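Local coordinates for protein protocadherin gamma-B3 (Homo sapiens, PDB 5K8R) that probably mediates calcium-dependent cell adhesion and may help establish and maintain specific neuronal connections in the brain, at residues Asn244-Val258 with Arg282-Gly295. Sequence-based numbering, arbitrary orientation.
Sequences NAEIIYAFINIGKEV and RDSYTIGVEAKDGG. With CA (calcium ion), chain H.
Ile287 packs against three side chains of the facing segment, which makes this the tightly filled part of the contact. Its CG2 branch, anti to the backbone N and thereby turned to Phe251, meets Phe251 CD1 at 3.5 Å and also touches Ile254 CD1, while its CD1 lies 3.6 Å from Val258 CG1. Val289 CG2 approaches the Phe251 ring at its edge. Nearer the calcium end, Ala291 CB touches both Ile247 CG2 (3.7 Å) and Tyr249 CD1, and Ile247 CG2 also lies over one face of the Tyr249 ring, offset toward its rim. The backbones run antiparallel (146° between strand axes): Ile248 with Lys292 and Ala250 with Glu290 are hydrogen-bonded pairs, the straightest bond being Glu290 N to Ala250 O (2.9 Å, 174°).

The face bearing Ile248, Ala250, Ile252, Glu290 and Lys292 is looser and more polar, with Ile248 exposed and its CG1 resting on Lys292 CB. The side chains of Ile252 and Glu290 cross at about a right angle, CG2 meeting Glu290 CB. The close exception is Ile252 CG1, 3.3 Å from Gly288 O.

At the far end, Arg282 NH1 makes a salt bridge with OE1 of the poorly ordered Glu257 (2.9 Å), its hydrogen bond bent and weak, the planes 79° apart. Its NE donates to Ser284 O, and Tyr285 CD1 sits 3.4 Å above the guanidinium centre. Replacing Arg282 by an alanine is likely to leave Glu257 without its cationic mate and Tyr285 CD1 without the guanidinium against it.

At the opposite end, Asn244 O (2.4 Å) and Asp293 OD2 bind a calcium ion completed by Asn206, Asn208, Asp238 and Asp240, the linker site between cadherin repeats 2 and 3. Within the repeat 3 sandwich, strand 248-252 is an outermost strand of its sheet; strand 284-292 lies between it and strand 298-308, and Phe251 and Tyr249 reach Leu264 of the facing sheet.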
ATOM      1  N   ASN A 244       3.549  -5.709  -2.677  1.00 40.57           N
ATOM      2  CA  ASN A 244       3.702  -6.586  -1.523  1.00 44.37           C
ATOM      3  C   ASN A 244       4.453  -7.872  -1.846  1.00 54.76           C
ATOM      4  O   ASN A 244       4.665  -8.683  -0.938  1.00 49.15           O
ATOM      5  CB  ASN A 244       2.329  -6.926  -0.937  1.00 49.21           C
ATOM      6  CG  ASN A 244       1.584  -5.702  -0.446  1.00 55.98           C
ATOM      7  OD1 ASN A 244       2.190  -4.734   0.014  1.00 54.50           O
ATOM      8  ND2 ASN A 244       0.259  -5.740  -0.538  1.00 64.78           N
ATOM      9  N   ALA A 245       4.855  -8.084  -3.101  1.00 53.90           N
ATOM     10  CA  ALA A 245       5.597  -9.273  -3.489  1.00 49.49           C
ATOM     11  C   ALA A 245       6.941  -8.978  -4.140  1.00 57.69           C
ATOM     12  O   ALA A 245       7.747  -9.903  -4.290  1.00 60.15           O
ATOM     13  CB  ALA A 245       4.760 -10.139  -4.445  1.00 45.53           C
ATOM     14  N   GLU A 246       7.206  -7.733  -4.531  1.00 55.52           N
ATOM     15  CA  GLU A 246       8.492  -7.381  -5.121  1.00 61.28           C
ATOM     16  C   GLU A 246       9.585  -7.485  -4.065  1.00 59.38           C
ATOM     17  O   GLU A 246       9.515  -6.823  -3.024  1.00 64.80           O
ATOM     18  CB  GLU A 246       8.441  -5.971  -5.703  1.00 71.32           C
ATOM     19  CG  GLU A 246       7.401  -5.784  -6.793  1.00 86.03           C
ATOM     20  CD  GLU A 246       7.382  -4.371  -7.342  1.00 98.13           C
ATOM     21  OE1 GLU A 246       8.202  -3.546  -6.888  1.00101.08           O
ATOM     22  OE2 GLU A 246       6.548  -4.086  -8.226  1.00103.71           O
ATOM     23  N   ILE A 247      10.598  -8.306  -4.333  1.00 54.33           N
ATOM     24  CA  ILE A 247      11.635  -8.631  -3.360  1.00 49.28           C
ATOM     25  C   ILE A 247      12.960  -8.050  -3.832  1.00 45.56           C
ATOM     26  O   ILE A 247      13.343  -8.220  -4.996  1.00 44.34           O
ATOM     27  CB  ILE A 247      11.746 -10.151  -3.153  1.00 49.11           C
ATOM     28  CG1 ILE A 247      10.452 -10.698  -2.549  1.00 43.82           C
ATOM     29  CG2 ILE A 247      12.940 -10.488  -2.273  1.00 49.49           C
ATOM     30  CD1 ILE A 247      10.436 -12.200  -2.398  1.00 53.73           C
ATOM     31  N   ILE A 248      13.679  -7.430  -2.896  1.00 49.81           N
ATOM     32  CA  ILE A 248      14.999  -6.859  -3.143  1.00 53.54           C
ATOM     33  C   ILE A 248      16.016  -7.542  -2.218  1.00 44.44           C
ATOM     34  O   ILE A 248      15.867  -7.518  -0.997  1.00 43.00           O
ATOM     35  CB  ILE A 248      15.019  -5.341  -2.891  1.00 52.13           C
ATOM     36  CG1 ILE A 248      14.663  -5.038  -1.434  1.00 55.96           C
ATOM     37  CG2 ILE A 248      14.061  -4.632  -3.836  1.00 59.78           C
ATOM     38  CD1 ILE A 248      14.868  -3.589  -1.045  1.00 45.62           C
ATOM     39  N   TYR A 249      17.041  -8.153  -2.809  1.00 39.07           N
ATOM     40  CA  TYR A 249      18.073  -8.861  -2.069  1.00 43.83           C
ATOM     41  C   TYR A 249      19.279  -7.954  -1.865  1.00 49.56           C
ATOM     42  O   TYR A 249      19.589  -7.107  -2.707  1.00 57.89           O
ATOM     43  CB  TYR A 249      18.507 -10.131  -2.806  1.00 37.24           C
ATOM     44  CG  TYR A 249      17.374 -11.056  -3.188  1.00 42.82           C
ATOM     45  CD1 TYR A 249      16.956 -12.064  -2.331  1.00 40.70           C
ATOM     46  CD2 TYR A 249      16.730 -10.928  -4.412  1.00 44.03           C
ATOM     47  CE1 TYR A 249      15.926 -12.916  -2.679  1.00 32.57           C
ATOM     48  CE2 TYR A 249      15.698 -11.775  -4.770  1.00 35.96           C
ATOM     49  CZ  TYR A 249      15.300 -12.767  -3.900  1.00 42.20           C
ATOM     50  OH  TYR A 249      14.272 -13.612  -4.250  1.00 58.77           O
ATOM     51  N   ALA A 250      19.965  -8.144  -0.740  1.00 36.05           N
ATOM     52  CA  ALA A 250      21.142  -7.338  -0.450  1.00 42.85           C
ATOM     53  C   ALA A 250      22.019  -8.064   0.558  1.00 47.71           C
ATOM     54  O   ALA A 250      21.535  -8.879   1.346  1.00 47.86           O
ATOM     55  CB  ALA A 250      20.759  -5.953   0.083  1.00 36.25           C
ATOM     56  N   PHE A 251      23.312  -7.760   0.518  1.00 37.31           N
ATOM     57  CA  PHE A 251      24.237  -8.258   1.525  1.00 45.84           C
ATOM     58  C   PHE A 251      24.075  -7.475   2.823  1.00 40.48           C
ATOM     59  O   PHE A 251      23.666  -6.311   2.824  1.00 37.71           O
ATOM     60  CB  PHE A 251      25.681  -8.149   1.033  1.00 52.29           C
ATOM     61  CG  PHE A 251      26.042  -9.147  -0.032  1.00 41.47           C
ATOM     62  CD1 PHE A 251      25.439 -10.393  -0.067  1.00 42.98           C
ATOM     63  CD2 PHE A 251      26.988  -8.838  -0.994  1.00 34.77           C
ATOM     64  CE1 PHE A 251      25.777 -11.312  -1.042  1.00 40.77           C
ATOM     65  CE2 PHE A 251      27.327  -9.752  -1.972  1.00 35.39           C
ATOM     66  CZ  PHE A 251      26.721 -10.992  -1.995  1.00 34.80           C
ATOM     67  N   ILE A 252      24.394  -8.130   3.939  1.00 48.15           N
ATOM     68  CA  ILE A 252      24.378  -7.488   5.247  1.00 45.92           C
ATOM     69  C   ILE A 252      25.661  -7.841   5.988  1.00 44.59           C
ATOM     70  O   ILE A 252      26.243  -8.912   5.788  1.00 41.48           O
ATOM     71  CB  ILE A 252      23.144  -7.889   6.086  1.00 41.14           C
ATOM     72  CG1 ILE A 252      23.119  -9.400   6.320  1.00 36.83           C
ATOM     73  CG2 ILE A 252      21.860  -7.421   5.415  1.00 51.16           C
ATOM     74  CD1 ILE A 252      22.000  -9.858   7.222  1.00 37.91           C
ATOM     75  N   ASN A 253      26.101  -6.918   6.847  1.00 50.96           N
ATOM     76  CA  ASN A 253      27.300  -7.099   7.669  1.00 53.18           C
ATOM     77  C   ASN A 253      28.514  -7.453   6.812  1.00 54.58           C
ATOM     78  O   ASN A 253      29.364  -8.257   7.200  1.00 63.84           O
ATOM     79  CB  ASN A 253      27.070  -8.157   8.751  1.00 38.89           C
ATOM     80  CG  ASN A 253      26.062  -7.714   9.790  1.00 54.18           C
ATOM     81  OD1 ASN A 253      26.110  -6.584  10.275  1.00 65.26           O
ATOM     82  ND2 ASN A 253      25.136  -8.602  10.134  1.00 60.68           N
ATOM     83  N   ILE A 254      28.596  -6.846   5.639  1.00 45.80           N
ATOM     84  CA  ILE A 254      29.654  -7.158   4.687  1.00 37.58           C
ATOM     85  C   ILE A 254      30.829  -6.220   4.921  1.00 44.81           C
ATOM     86  O   ILE A 254      30.673  -5.092   5.400  1.00 64.26           O
ATOM     87  CB  ILE A 254      29.132  -7.075   3.236  1.00 59.91           C
ATOM     88  CG1 ILE A 254      29.933  -8.016   2.340  1.00 58.24           C
ATOM     89  CG2 ILE A 254      29.191  -5.648   2.709  1.00 61.87           C
ATOM     90  CD1 ILE A 254      29.978  -9.430   2.863  1.00 58.14           C
ATOM     91  N   GLY A 255      32.030  -6.703   4.595  1.00 52.64           N
ATOM     92  CA  GLY A 255      33.240  -5.926   4.717  1.00 50.99           C
ATOM     93  C   GLY A 255      33.748  -5.468   3.358  1.00 70.46           C
ATOM     94  O   GLY A 255      33.292  -5.913   2.305  1.00 72.88           O
ATOM     95  N   LYS A 256      34.721  -4.555   3.402  1.00 82.95           N
ATOM     96  CA  LYS A 256      35.274  -4.018   2.164  1.00 80.29           C
ATOM     97  C   LYS A 256      36.055  -5.069   1.386  1.00 63.29           C
ATOM     98  O   LYS A 256      36.130  -4.992   0.154  1.00 53.25           O
ATOM     99  CB  LYS A 256      36.158  -2.808   2.459  1.00 87.24           C
ATOM    100  CG  LYS A 256      35.377  -1.542   2.771  1.00 84.66           C
ATOM    101  CD  LYS A 256      36.275  -0.319   2.741  1.00 81.76           C
ATOM    102  CE  LYS A 256      35.464   0.958   2.873  1.00 81.94           C
ATOM    103  NZ  LYS A 256      36.319   2.173   2.785  1.00 84.24           N
ATOM    104  N   GLU A 257      36.643  -6.053   2.075  1.00 63.55           N
ATOM    105  CA  GLU A 257      37.342  -7.122   1.367  1.00 73.38           C
ATOM    106  C   GLU A 257      36.379  -7.989   0.567  1.00 71.99           C
ATOM    107  O   GLU A 257      36.777  -8.596  -0.433  1.00 82.37           O
ATOM    108  CB  GLU A 257      38.134  -7.989   2.346  1.00 84.70           C
ATOM    109  CG  GLU A 257      37.302  -8.611   3.455  1.00 94.35           C
ATOM    110  CD  GLU A 257      38.061  -9.680   4.218  1.00102.70           C
ATOM    111  OE1 GLU A 257      38.380 -10.727   3.617  1.00100.68           O
ATOM    112  OE2 GLU A 257      38.359  -9.468   5.414  1.00108.74           O
ATOM    113  N   VAL A 258      35.117  -8.057   0.986  1.00 62.49           N
ATOM    114  CA  VAL A 258      34.116  -8.860   0.293  1.00 56.38           C
ATOM    115  C   VAL A 258      33.267  -7.963  -0.596  1.00 50.77           C
ATOM    116  O   VAL A 258      32.754  -8.404  -1.631  1.00 44.70           O
ATOM    117  CB  VAL A 258      33.244  -9.630   1.297  1.00 53.57           C
ATOM    118  CG1 VAL A 258      32.409 -10.671   0.578  1.00 53.21           C
ATOM    119  CG2 VAL A 258      34.117 -10.267   2.371  1.00 69.76           C
ATOM    120  N   ARG A 282      42.136 -16.309   1.471  1.00 50.86           N
ATOM    121  CA  ARG A 282      40.950 -16.716   2.214  1.00 51.89           C
ATOM    122  C   ARG A 282      40.274 -17.849   1.457  1.00 49.18           C
ATOM    123  O   ARG A 282      40.095 -17.759   0.240  1.00 42.58           O
ATOM    124  CB  ARG A 282      39.991 -15.536   2.406  1.00 44.76           C
ATOM    125  CG  ARG A 282      38.828 -15.810   3.345  1.00 51.09           C
ATOM    126  CD  ARG A 282      38.092 -14.524   3.684  1.00 46.33           C
ATOM    127  NE  ARG A 282      36.838 -14.772   4.389  1.00 48.86           N
ATOM    128  CZ  ARG A 282      35.984 -13.819   4.750  1.00 58.29           C
ATOM    129  NH1 ARG A 282      36.249 -12.549   4.475  1.00 54.22           N
ATOM    130  NH2 ARG A 282      34.865 -14.136   5.387  1.00 54.76           N
ATOM    131  N   ASP A 283      39.904 -18.908   2.178  1.00 48.87           N
ATOM    132  CA  ASP A 283      39.374 -20.119   1.566  1.00 45.94           C
ATOM    133  C   ASP A 283      37.863 -20.259   1.701  1.00 43.37           C
ATOM    134  O   ASP A 283      37.296 -21.216   1.162  1.00 37.87           O
ATOM    135  CB  ASP A 283      40.060 -21.354   2.161  1.00 38.71           C
ATOM    136  CG  ASP A 283      40.001 -21.386   3.680  1.00 50.86           C
ATOM    137  OD1 ASP A 283      39.231 -20.603   4.274  1.00 55.78           O
ATOM    138  OD2 ASP A 283      40.727 -22.206   4.282  1.00 57.28           O
ATOM    139  N   SER A 284      37.199 -19.343   2.401  1.00 37.80           N
ATOM    140  CA  SER A 284      35.760 -19.453   2.600  1.00 43.32           C
ATOM    141  C   SER A 284      35.190 -18.080   2.916  1.00 48.01           C
ATOM    142  O   SER A 284      35.864 -17.232   3.508  1.00 42.48           O
ATOM    143  CB  SER A 284      35.425 -20.440   3.725  1.00 42.26           C
ATOM    144  OG  SER A 284      34.025 -20.524   3.928  1.00 43.86           O
ATOM    145  N   TYR A 285      33.935 -17.873   2.515  1.00 45.53           N
ATOM    146  CA  TYR A 285      33.220 -16.626   2.764  1.00 39.39           C
ATOM    147  C   TYR A 285      31.818 -16.954   3.253  1.00 37.05           C
ATOM    148  O   TYR A 285      31.058 -17.628   2.552  1.00 42.11           O
ATOM    149  CB  TYR A 285      33.149 -15.762   1.500  1.00 37.11           C
ATOM    150  CG  TYR A 285      34.482 -15.239   1.014  1.00 38.01           C
ATOM    151  CD1 TYR A 285      34.941 -13.986   1.399  1.00 48.31           C
ATOM    152  CD2 TYR A 285      35.276 -15.992   0.160  1.00 43.12           C
ATOM    153  CE1 TYR A 285      36.155 -13.500   0.952  1.00 45.90           C
ATOM    154  CE2 TYR A 285      36.494 -15.515  -0.292  1.00 39.98           C
ATOM    155  CZ  TYR A 285      36.927 -14.269   0.108  1.00 39.83           C
ATOM    156  OH  TYR A 285      38.137 -13.790  -0.339  1.00 57.49           O
ATOM    157  N   THR A 286      31.473 -16.478   4.444  1.00 33.45           N
ATOM    158  CA  THR A 286      30.121 -16.595   4.979  1.00 43.66           C
ATOM    159  C   THR A 286      29.495 -15.207   5.003  1.00 47.45           C
ATOM    160  O   THR A 286      29.982 -14.315   5.706  1.00 47.78           O
ATOM    161  CB  THR A 286      30.124 -17.218   6.375  1.00 48.69           C
ATOM    162  OG1 THR A 286      30.574 -18.576   6.292  1.00 59.31           O
ATOM    163  CG2 THR A 286      28.724 -17.193   6.969  1.00 48.49           C
ATOM    164  N   ILE A 287      28.423 -15.030   4.235  1.00 48.00           N
ATOM    165  CA  ILE A 287      27.815 -13.724   4.006  1.00 43.98           C
ATOM    166  C   ILE A 287      26.331 -13.808   4.332  1.00 38.18           C
ATOM    167  O   ILE A 287      25.655 -14.756   3.924  1.00 40.06           O
ATOM    168  CB  ILE A 287      28.017 -13.255   2.553  1.00 30.25           C
ATOM    169  CG1 ILE A 287      29.501 -13.263   2.185  1.00 29.77           C
ATOM    170  CG2 ILE A 287      27.421 -11.877   2.353  1.00 36.93           C
ATOM    171  CD1 ILE A 287      29.755 -13.130   0.700  1.00 33.14           C
ATOM    172  N   GLY A 288      25.826 -12.812   5.056  1.00 43.97           N
ATOM    173  CA  GLY A 288      24.403 -12.728   5.338  1.00 34.46           C
ATOM    174  C   GLY A 288      23.658 -12.024   4.213  1.00 41.07           C
ATOM    175  O   GLY A 288      24.120 -11.019   3.672  1.00 39.03           O
ATOM    176  N   VAL A 289      22.489 -12.561   3.875  1.00 32.69           N
ATOM    177  CA  VAL A 289      21.669 -12.056   2.780  1.00 40.01           C
ATOM    178  C   VAL A 289      20.292 -11.699   3.324  1.00 46.43           C
ATOM    179  O   VAL A 289      19.688 -12.482   4.069  1.00 39.36           O
ATOM    180  CB  VAL A 289      21.558 -13.079   1.635  1.00 36.16           C
ATOM    181  CG1 VAL A 289      20.599 -12.580   0.565  1.00 34.93           C
ATOM    182  CG2 VAL A 289      22.931 -13.351   1.037  1.00 28.50           C
ATOM    183  N   GLU A 290      19.803 -10.519   2.948  1.00 42.18           N
ATOM    184  CA  GLU A 290      18.507 -10.006   3.362  1.00 32.66           C
ATOM    185  C   GLU A 290      17.605  -9.838   2.147  1.00 30.25           C
ATOM    186  O   GLU A 290      18.053  -9.385   1.087  1.00 35.46           O
ATOM    187  CB  GLU A 290      18.653  -8.662   4.087  1.00 38.42           C
ATOM    188  CG  GLU A 290      17.336  -7.967   4.403  1.00 43.47           C
ATOM    189  CD  GLU A 290      17.523  -6.519   4.807  1.00 55.27           C
ATOM    190  OE1 GLU A 290      18.582  -5.941   4.481  1.00 70.83           O
ATOM    191  OE2 GLU A 290      16.615  -5.958   5.454  1.00 64.58           O
ATOM    192  N   ALA A 291      16.336 -10.207   2.309  1.00 36.02           N
ATOM    193  CA  ALA A 291      15.310 -10.018   1.293  1.00 47.53           C
ATOM    194  C   ALA A 291      14.182  -9.184   1.880  1.00 40.31           C
ATOM    195  O   ALA A 291      13.659  -9.508   2.953  1.00 35.01           O
ATOM    196  CB  ALA A 291      14.771 -11.359   0.791  1.00 29.54           C
ATOM    197  N   LYS A 292      13.814  -8.112   1.182  1.00 42.12           N
ATOM    198  CA  LYS A 292      12.755  -7.215   1.619  1.00 43.77           C
ATOM    199  C   LYS A 292      11.663  -7.139   0.560  1.00 49.15           C
ATOM    200  O   LYS A 292      11.910  -7.378  -0.625  1.00 57.71           O
ATOM    201  CB  LYS A 292      13.293  -5.806   1.902  1.00 40.45           C
ATOM    202  CG  LYS A 292      14.306  -5.733   3.031  1.00 64.72           C
ATOM    203  CD  LYS A 292      14.883  -4.332   3.156  1.00 77.37           C
ATOM    204  CE  LYS A 292      13.787  -3.297   3.360  1.00 84.64           C
ATOM    205  NZ  LYS A 292      14.337  -1.915   3.435  1.00 91.91           N
ATOM    206  N   ASP A 293      10.452  -6.805   0.995  1.00 48.04           N
ATOM    207  CA  ASP A 293       9.337  -6.598   0.086  1.00 45.97           C
ATOM    208  C   ASP A 293       8.891  -5.136   0.137  1.00 54.50           C
ATOM    209  O   ASP A 293       9.558  -4.279   0.731  1.00 59.48           O
ATOM    210  CB  ASP A 293       8.190  -7.566   0.406  1.00 43.20           C
ATOM    211  CG  ASP A 293       7.680  -7.439   1.833  1.00 53.86           C
ATOM    212  OD1 ASP A 293       8.122  -6.525   2.562  1.00 58.93           O
ATOM    213  OD2 ASP A 293       6.818  -8.257   2.222  1.00 36.48           O
ATOM    214  N   GLY A 294       7.751  -4.850  -0.497  1.00 53.98           N
ATOM    215  CA  GLY A 294       7.254  -3.483  -0.523  1.00 44.53           C
ATOM    216  C   GLY A 294       6.793  -2.993   0.837  1.00 51.43           C
ATOM    217  O   GLY A 294       6.967  -1.818   1.172  1.00 69.79           O
ATOM    218  N   GLY A 295       6.201  -3.878   1.633  1.00 48.97           N
ATOM    219  CA  GLY A 295       5.774  -3.559   2.979  1.00 57.31           C
ATOM    220  C   GLY A 295       6.851  -3.677   4.034  1.00 58.57           C
ATOM    221  O   GLY A 295       6.534  -3.682   5.228  1.00 62.91           O
TER
HETATM  222 CA    CA H 507       4.829  -9.763   1.185  1.00 42.80          CA